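Local coordinates for protein putative glutathione S-transferase (Corynebacterium glutamicum, PDB 3M1G) that probably acts as a glutathione transferase of the omega-like, ECM4-type branch, with a thioredoxin-like N-terminal domain, at residues 80-91 with 345-353; 168-176 with 338-346. All blocks are in the same frame, centred on the assembly; numbering follows the deposited sequence.

Contact 1 (80-91 with 345-353)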
loop_
_atom_site.group_PDB
_atom_site.type_symbol
_atom_site.label_atom_id
_atom_site.label_comp_id
_atom_site.label_asym_id
_atom_site.label_seq_id
_atom_site.Cartn_x
_atom_site.Cartn_y
_atom_site.Cartn_z
ATOM N N ARG A 80 26.899 15.518 -1.073
ATOM C CA ARG A 80 28.131 15.466 -1.863
ATOM C C ARG A 80 27.912 15.960 -3.290
ATOM O O ARG A 80 28.725 16.747 -3.828
ATOM C CB ARG A 80 28.750 14.069 -1.846
ATOM C CG ARG A 80 30.006 13.852 -2.694
ATOM C CD ARG A 80 30.578 12.489 -2.462
ATOM N NE ARG A 80 31.577 12.060 -3.453
ATOM C CZ ARG A 80 31.309 11.426 -4.597
ATOM N NH1 ARG A 80 30.063 11.153 -4.978
ATOM N NH2 ARG A 80 32.307 11.065 -5.382
ATOM N N ARG A 81 26.824 15.517 -3.906
ATOM C CA ARG A 81 26.490 15.992 -5.238
ATOM C C ARG A 81 26.096 17.492 -5.279
ATOM O O ARG A 81 26.596 18.249 -6.129
ATOM C CB ARG A 81 25.417 15.120 -5.861
ATOM C CG ARG A 81 24.979 15.578 -7.259
ATOM C CD ARG A 81 24.576 14.446 -8.169
ATOM N NE ARG A 81 24.137 15.001 -9.446
ATOM C CZ ARG A 81 24.958 15.502 -10.372
ATOM N NH1 ARG A 81 26.291 15.480 -10.218
ATOM N NH2 ARG A 81 24.447 16.005 -11.479
ATOM N N LEU A 82 25.209 17.924 -4.389
ATOM C CA LEU A 82 24.751 19.287 -4.403
ATOM C C LEU A 82 25.911 20.259 -4.251
ATOM O O LEU A 82 25.953 21.287 -4.933
ATOM C CB LEU A 82 23.723 19.534 -3.300
ATOM C CG LEU A 82 22.292 19.027 -3.531
ATOM C CD1 LEU A 82 21.478 19.237 -2.259
ATOM C CD2 LEU A 82 21.665 19.767 -4.715
ATOM N N LEU A 83 26.867 19.920 -3.376
ATOM C CA LEU A 83 27.977 20.819 -3.076
ATOM C C LEU A 83 29.140 20.750 -4.048
ATOM O O LEU A 83 30.009 21.616 -4.003
ATOM C CB LEU A 83 28.492 20.580 -1.655
ATOM C CG LEU A 83 27.409 20.852 -0.586
ATOM C CD1 LEU A 83 27.994 20.489 0.803
ATOM C CD2 LEU A 83 26.919 22.305 -0.617
ATOM N N GLY A 84 29.187 19.718 -4.887
ATOM C CA GLY A 84 30.284 19.553 -5.841
ATOM C C GLY A 84 31.541 19.026 -5.187
ATOM O O GLY A 84 32.647 19.485 -5.499
ATOM N N LEU A 85 31.372 18.075 -4.269
ATOM C CA LEU A 85 32.476 17.417 -3.618
ATOM C C LEU A 85 32.828 16.094 -4.284
ATOM O O LEU A 85 33.701 15.376 -3.788
ATOM C CB LEU A 85 32.213 17.223 -2.120
ATOM C CG LEU A 85 32.066 18.500 -1.304
ATOM C CD1 LEU A 85 31.661 18.200 0.134
ATOM C CD2 LEU A 85 33.413 19.340 -1.349
ATOM N N GLU A 86 32.225 15.802 -5.442
ATOM C CA GLU A 86 32.434 14.518 -6.106
ATOM C C GLU A 86 33.867 14.335 -6.626
ATOM O O GLU A 86 34.357 13.204 -6.720
ATOM C CB GLU A 86 31.454 14.344 -7.290
ATOM C CG GLU A 86 29.987 14.234 -6.861
ATOM C CD GLU A 86 28.978 14.526 -7.977
ATOM O OE1 GLU A 86 29.267 15.381 -8.830
ATOM O OE2 GLU A 86 27.901 13.895 -8.010
ATOM N N ASN A 87 34.533 15.427 -6.991
ATOM C CA ASN A 87 35.883 15.314 -7.480
ATOM C C ASN A 87 36.945 15.393 -6.357
ATOM O O ASN A 87 38.126 15.356 -6.651
ATOM C CB ASN A 87 36.123 16.418 -8.515
ATOM C CG ASN A 87 35.875 17.860 -7.919
ATOM O OD1 ASN A 87 35.309 18.056 -6.791
ATOM N ND2 ASN A 87 36.253 18.859 -8.703
ATOM N N VAL A 88 36.558 15.541 -5.088
ATOM C CA VAL A 88 37.543 15.613 -4.017
ATOM C C VAL A 88 37.427 14.535 -2.934
ATOM O O VAL A 88 38.409 14.256 -2.225
ATOM C CB VAL A 88 37.603 17.041 -3.377
ATOM C CG1 VAL A 88 37.930 18.104 -4.451
ATOM C CG2 VAL A 88 36.373 17.381 -2.675
ATOM N N ILE A 89 36.245 13.936 -2.824
ATOM C CA ILE A 89 35.983 12.775 -1.983
ATOM C C ILE A 89 35.424 11.705 -2.908
ATOM O O ILE A 89 34.438 11.933 -3.646
ATOM C CB ILE A 89 34.936 13.082 -0.901
ATOM C CG1 ILE A 89 35.413 14.205 0.022
ATOM C CG2 ILE A 89 34.522 11.824 -0.096
ATOM C CD1 ILE A 89 34.252 14.808 0.931
ATOM N N SER A 90 36.063 10.537 -2.909
ATOM C CA SER A 90 35.657 9.447 -3.799
ATOM C C SER A 90 34.438 8.727 -3.214
ATOM O O SER A 90 34.038 8.988 -2.074
ATOM C CB SER A 90 36.818 8.462 -4.027
ATOM O OG SER A 90 37.209 7.846 -2.806
ATOM N N LEU A 91 33.860 7.818 -3.994
ATOM C CA LEU A 91 32.583 7.157 -3.632
ATOM C C LEU A 91 32.732 5.651 -3.801
ATOM O O LEU A 91 33.140 5.190 -4.864
ATOM C CB LEU A 91 31.419 7.614 -4.507
ATOM C CG LEU A 91 30.041 7.036 -4.156
ATOM C CD1 LEU A 91 29.564 7.552 -2.773
ATOM C CD2 LEU A 91 28.997 7.348 -5.234
ATOM N N PRO A 345 24.681 21.425 -10.026
ATOM C CA PRO A 345 25.752 20.433 -10.112
ATOM C C PRO A 345 26.147 20.136 -11.547
ATOM O O PRO A 345 25.312 20.198 -12.414
ATOM C CB PRO A 345 25.123 19.188 -9.485
ATOM C CG PRO A 345 24.128 19.760 -8.498
ATOM C CD PRO A 345 23.550 20.940 -9.218
ATOM N N GLY A 346 27.410 19.830 -11.790
ATOM C CA GLY A 346 27.857 19.408 -13.117
ATOM C C GLY A 346 27.484 17.965 -13.373
ATOM O O GLY A 346 26.922 17.303 -12.496
ATOM N N PRO A 347 27.812 17.452 -14.571
ATOM C CA PRO A 347 27.447 16.089 -14.958
ATOM C C PRO A 347 27.870 15.043 -13.910
ATOM O O PRO A 347 28.972 15.116 -13.368
ATOM C CB PRO A 347 28.206 15.887 -16.279
ATOM C CG PRO A 347 28.459 17.328 -16.812
ATOM C CD PRO A 347 28.704 18.100 -15.557
ATOM N N ILE A 348 26.998 14.082 -13.620
ATOM C CA ILE A 348 27.281 13.097 -12.559
ATOM C C ILE A 348 28.505 12.237 -12.984
ATOM O O ILE A 348 28.640 11.896 -14.140
ATOM C CB ILE A 348 26.003 12.253 -12.265
ATOM C CG1 ILE A 348 26.068 11.622 -10.868
ATOM C CG2 ILE A 348 25.765 11.211 -13.382
ATOM C CD1 ILE A 348 24.693 11.319 -10.255
ATOM N N PRO A 349 29.445 11.953 -12.073
ATOM C CA PRO A 349 30.636 11.255 -12.589
ATOM C C PRO A 349 30.376 9.844 -13.118
ATOM O O PRO A 349 29.414 9.159 -12.687
ATOM C CB PRO A 349 31.579 11.235 -11.370
ATOM C CG PRO A 349 31.146 12.465 -10.553
ATOM C CD PRO A 349 29.645 12.428 -10.686
ATOM N N ALA A 350 31.208 9.429 -14.073
ATOM C CA ALA A 350 31.072 8.141 -14.732
ATOM C C ALA A 350 31.159 7.067 -13.665
ATOM O O ALA A 350 32.072 7.085 -12.849
ATOM C CB ALA A 350 32.183 7.933 -15.826
ATOM N N GLY A 351 30.195 6.161 -13.627
ATOM C CA GLY A 351 30.183 5.139 -12.581
ATOM C C GLY A 351 29.304 5.500 -11.385
ATOM O O GLY A 351 28.927 4.621 -10.595
ATOM N N GLU A 352 28.936 6.768 -11.246
ATOM C CA GLU A 352 28.110 7.162 -10.100
ATOM C C GLU A 352 26.652 7.385 -10.477
ATOM O O GLU A 352 25.876 7.751 -9.620
ATOM C CB GLU A 352 28.650 8.432 -9.409
ATOM C CG GLU A 352 30.107 8.372 -9.016
ATOM C CD GLU A 352 30.548 9.517 -8.083
ATOM O OE1 GLU A 352 29.711 10.325 -7.587
ATOM O OE2 GLU A 352 31.761 9.596 -7.844
ATOM N N GLU A 353 26.297 7.224 -11.748
ATOM C CA GLU A 353 24.890 7.347 -12.182
ATOM C C GLU A 353 24.010 6.204 -11.660
ATOM O O GLU A 353 24.503 5.162 -11.306
ATOM C CB GLU A 353 24.799 7.443 -13.711
ATOM C CG GLU A 353 25.002 6.148 -14.484
ATOM C CD GLU A 353 26.479 5.673 -14.594
ATOM O OE1 GLU A 353 27.433 6.401 -14.203
ATOM O OE2 GLU A 353 26.664 4.532 -15.079
HETATM O O HOH W 1 27.259 11.433 -7.105
HETATM O O HOH W 2 33.816 11.021 -8.936
HETATM O O HOH W 3 30.046 16.376 -11.221
#

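Contact 2 (168-176 with 338-346)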
loop_
_atom_site.group_PDB
_atom_site.type_symbol
_atom_site.label_atom_id
_atom_site.label_comp_id
_atom_site.label_asym_id
_atom_site.label_seq_id
_atom_site.Cartn_x
_atom_site.Cartn_y
_atom_site.Cartn_z
ATOM N N PHE A 168 36.247 23.682 -0.849
ATOM C CA PHE A 168 36.253 22.680 -1.910
ATOM C C PHE A 168 34.903 22.581 -2.644
ATOM O O PHE A 168 34.785 21.811 -3.577
ATOM C CB PHE A 168 36.593 21.305 -1.362
ATOM C CG PHE A 168 37.980 21.204 -0.748
ATOM C CD1 PHE A 168 38.220 21.655 0.522
ATOM C CD2 PHE A 168 39.027 20.683 -1.468
ATOM C CE1 PHE A 168 39.512 21.612 1.078
ATOM C CE2 PHE A 168 40.298 20.599 -0.926
ATOM C CZ PHE A 168 40.546 21.078 0.334
ATOM N N HIS A 169 33.877 23.309 -2.201
ATOM C CA HIS A 169 32.618 23.313 -2.913
ATOM C C HIS A 169 32.794 23.848 -4.314
ATOM O O HIS A 169 33.654 24.699 -4.564
ATOM C CB HIS A 169 31.585 24.237 -2.248
ATOM C CG HIS A 169 31.166 23.823 -0.874
ATOM N ND1 HIS A 169 30.355 24.609 -0.089
ATOM C CD2 HIS A 169 31.454 22.725 -0.133
ATOM C CE1 HIS A 169 30.141 24.013 1.067
ATOM N NE2 HIS A 169 30.804 22.868 1.071
ATOM N N ARG A 170 31.911 23.417 -5.207
ATOM C CA ARG A 170 31.735 24.049 -6.516
ATOM C C ARG A 170 31.473 25.543 -6.317
ATOM O O ARG A 170 30.717 25.932 -5.432
ATOM C CB ARG A 170 30.540 23.392 -7.262
ATOM C CG ARG A 170 30.182 24.013 -8.626
ATOM C CD ARG A 170 28.867 23.471 -9.257
ATOM N NE ARG A 170 27.669 23.793 -8.476
ATOM C CZ ARG A 170 27.105 22.994 -7.572
ATOM N NH1 ARG A 170 27.608 21.790 -7.309
ATOM N NH2 ARG A 170 26.050 23.420 -6.908
ATOM N N GLU A 171 32.094 26.390 -7.137
ATOM C CA GLU A 171 31.835 27.824 -7.048
ATOM C C GLU A 171 30.329 28.062 -7.314
ATOM O O GLU A 171 29.760 27.557 -8.288
ATOM C CB GLU A 171 32.729 28.608 -8.028
ATOM C CG GLU A 171 32.780 30.141 -7.777
ATOM C CD GLU A 171 33.274 30.935 -8.992
ATOM O OE1 GLU A 171 34.304 30.551 -9.583
ATOM O OE2 GLU A 171 32.620 31.938 -9.361
ATOM N N GLY A 172 29.685 28.820 -6.431
ATOM C CA GLY A 172 28.251 29.080 -6.529
ATOM C C GLY A 172 27.371 27.994 -5.883
ATOM O O GLY A 172 26.161 28.034 -6.035
ATOM N N ALA A 173 27.969 27.038 -5.168
ATOM C CA ALA A 173 27.210 25.960 -4.486
ATOM C C ALA A 173 26.197 26.523 -3.484
ATOM O O ALA A 173 26.430 27.554 -2.950
ATOM C CB ALA A 173 28.182 24.992 -3.746
ATOM N N PRO A 174 25.065 25.821 -3.226
ATOM C CA PRO A 174 24.112 26.428 -2.303
ATOM C C PRO A 174 24.619 26.448 -0.847
ATOM O O PRO A 174 25.438 25.619 -0.452
ATOM C CB PRO A 174 22.882 25.497 -2.407
ATOM C CG PRO A 174 23.430 24.193 -2.889
ATOM C CD PRO A 174 24.543 24.595 -3.823
ATOM N N ASN A 175 24.069 27.366 -0.067
ATOM C CA ASN A 175 24.199 27.386 1.394
ATOM C C ASN A 175 23.010 26.601 1.982
ATOM O O ASN A 175 21.883 27.132 2.144
ATOM C CB ASN A 175 24.211 28.860 1.893
ATOM C CG ASN A 175 24.397 28.969 3.400
ATOM O OD1 ASN A 175 24.368 27.953 4.115
ATOM N ND2 ASN A 175 24.565 30.199 3.899
ATOM N N LEU A 176 23.255 25.328 2.277
ATOM C CA LEU A 176 22.198 24.403 2.720
ATOM C C LEU A 176 21.949 24.478 4.242
ATOM O O LEU A 176 20.975 23.917 4.746
ATOM C CB LEU A 176 22.558 22.947 2.336
ATOM C CG LEU A 176 22.687 22.725 0.832
ATOM C CD1 LEU A 176 23.249 21.338 0.510
ATOM C CD2 LEU A 176 21.266 22.935 0.101
ATOM N N PHE A 338 16.982 26.680 -5.083
ATOM C CA PHE A 338 18.182 27.356 -4.647
ATOM C C PHE A 338 18.056 28.894 -4.718
ATOM O O PHE A 338 17.249 29.430 -5.469
ATOM C CB PHE A 338 19.359 26.901 -5.513
ATOM C CG PHE A 338 19.457 25.421 -5.640
ATOM C CD1 PHE A 338 19.746 24.656 -4.531
ATOM C CD2 PHE A 338 19.252 24.800 -6.870
ATOM C CE1 PHE A 338 19.818 23.276 -4.609
ATOM C CE2 PHE A 338 19.333 23.398 -6.991
ATOM C CZ PHE A 338 19.614 22.633 -5.864
ATOM N N ALA A 339 18.830 29.591 -3.906
ATOM C CA ALA A 339 18.845 31.070 -3.952
ATOM C C ALA A 339 19.336 31.546 -5.330
ATOM O O ALA A 339 19.935 30.783 -6.108
ATOM C CB ALA A 339 19.733 31.637 -2.828
ATOM N N GLU A 340 19.030 32.798 -5.642
ATOM C CA GLU A 340 19.477 33.376 -6.901
ATOM C C GLU A 340 21.004 33.379 -6.966
ATOM O O GLU A 340 21.681 33.581 -5.975
ATOM C CB GLU A 340 18.885 34.774 -7.112
ATOM C CG GLU A 340 17.391 34.725 -7.311
ATOM C CD GLU A 340 16.853 35.963 -7.948
ATOM O OE1 GLU A 340 17.637 36.919 -8.153
ATOM O OE2 GLU A 340 15.643 35.964 -8.258
ATOM N N GLY A 341 21.518 33.081 -8.154
ATOM C CA GLY A 341 22.954 32.999 -8.408
ATOM C C GLY A 341 23.593 31.670 -8.033
ATOM O O GLY A 341 24.782 31.467 -8.280
ATOM N N VAL A 342 22.856 30.759 -7.398
ATOM C CA VAL A 342 23.455 29.453 -7.077
ATOM C C VAL A 342 23.676 28.653 -8.375
ATOM O O VAL A 342 22.844 28.671 -9.231
ATOM C CB VAL A 342 22.580 28.654 -6.080
ATOM C CG1 VAL A 342 22.931 27.143 -6.078
ATOM C CG2 VAL A 342 22.717 29.255 -4.658
ATOM N N THR A 343 24.803 27.963 -8.516
ATOM C CA THR A 343 25.034 27.126 -9.694
ATOM C C THR A 343 24.535 25.693 -9.445
ATOM O O THR A 343 24.466 25.242 -8.316
ATOM C CB THR A 343 26.518 27.058 -10.013
ATOM O OG1 THR A 343 27.199 26.643 -8.828
ATOM C CG2 THR A 343 27.073 28.506 -10.540
ATOM N N LEU A 344 24.186 25.011 -10.526
ATOM C CA LEU A 344 23.682 23.629 -10.488
ATOM C C LEU A 344 24.852 22.641 -10.556
ATOM O O LEU A 344 25.910 22.986 -11.056
ATOM C CB LEU A 344 22.724 23.405 -11.657
ATOM C CG LEU A 344 21.467 24.307 -11.693
ATOM C CD1 LEU A 344 20.480 23.930 -12.829
ATOM C CD2 LEU A 344 20.726 24.231 -10.359
ATOM N N PRO A 345 24.681 21.425 -10.026
ATOM C CA PRO A 345 25.752 20.433 -10.112
ATOM C C PRO A 345 26.147 20.136 -11.547
ATOM O O PRO A 345 25.312 20.198 -12.414
ATOM C CB PRO A 345 25.123 19.188 -9.485
ATOM C CG PRO A 345 24.128 19.760 -8.498
ATOM C CD PRO A 345 23.550 20.940 -9.218
ATOM N N GLY A 346 27.410 19.830 -11.790
ATOM C CA GLY A 346 27.857 19.408 -13.117
ATOM C C GLY A 346 27.484 17.965 -13.373
ATOM O O GLY A 346 26.922 17.303 -12.496
HETATM O O HOH W 4 29.256 20.125 -9.211
#

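Contact 1 (80-91 with 345-353)
Two arginines at the C-terminal end of helix 71-83, Arg80 and Arg81, tie the irregular segment 345-353 to the helix. Arg80, its CG anti to the backbone N (chi1 177°) and its chain extended, meets the Glu352 carboxylate end-on in a bidentate salt bridge, NH1 to OE1 at 2.8 Å and NH2 to OE2 at 2.9 Å, the second nearly straight at 177°. The guanidinium and carboxylate planes are tilted 26° against each other. The same guanidinium grips Ile89 O side-on through NE and NH2, which fixes its rotation, while Leu91 CB and Glu86 CA sit over opposite faces.

Arg81 instead holds a backbone carbonyl: NH1 and NH2 both donate to Gly346 O, each at 3.0 Å. Its NH1 also forms a salt bridge to the syn lone pair of Glu86 OE2 at 3.2 Å, and its NE another with Asp291.

In van der Waals packing, Pro345 CB over the centre of one face and Ile348 on the other sandwich the Arg81 guanidinium. Carbons also pack against carboxylates, Pro349 CD on Glu86 CD at 3.5 Å and Leu91 CD2 on Glu352 OE1.

Three waters join the network. One donates to both Glu86 OE2 and Glu352 OE1, 4.0 Å apart, and probably eases their repulsion; the others link Glu86 O to Glu352 OE2 and Glu86 OE1 to Pro347 O.

Gly84 ends the helix in a Schellman motif. Strand 62-66, helix 71-83 and the parallel edge strand 90-93 form a beta-alpha-beta crossover of the thioredoxin-like domain, and segment 345-353 runs along its helix end and following loop.

Contact 2 (168-176 with 338-346)
Thr343 N donates to Gly172 O at 2.8 Å, joining two irregular segments, each with a type II turn (Arg170 to Ala173, Ala339 to Val342); Val342 CA adds a CA-H...O contact to the same oxygen. Gly172, at positive phi, brings its backbone close against Val342 and Thr343. The first segment belongs to the loop between helices 154-163 and 182-197, the second to the loop after helix 295-305.

Thr343 and Arg170 carry the polar part. The threonine hydroxyl, set between its backbone N and carbonyl carbon (chi1 53°), donates to Glu171 O at 2.8 Å and accepts from Arg170 NE at 2.9 Å. Arg170 grips Thr343 side-on, its NH2 reaching Thr343 O at 2.8 Å from well above the carbonyl plane. A bend at chi3 (65°) turns the guanidinium so that the Leu344-Pro345 peptide lies over one face, with Ala173 CB over the other. A water accepting from Arg170 NH1 and Gly346 N continues the link.

The apolar part lies beside the turns. Pro174 CD packs on Val342 CG1 at 3.8 Å, and Pro174 CB approaches Phe338 CD1 at 3.9 Å, Pro174 and Phe338 lying side by side.

By donating and accepting at once, the Thr343 hydroxyl serves two neighbouring residues of the facing turn. Arg170 meets neutral acceptors of segment 338-346, and its NH2 also bonds Leu82 O.

Both contacts pin successive parts of the long C-terminal tail, sharing Pro345 and Gly346, and their centres lie about 13 Å apart. Contact 1 is partly buried and rests on the thioredoxin-like domain, with Leu91 about 11 Å from the predicted nucleophile Cys70 (between side chains); contact 2 is a surface join of loops away from the annotated sites. Each uses backbone acceptors and a bridging water, but contact 1 adds salt bridges and carboxylates, whereas the acceptors across contact 2 are all neutral and a proline-based apolar patch joins them. Arg170 connects the two: its N probably bonds Leu83 O and its NH2 Leu82 O, at the end of helix 71-83.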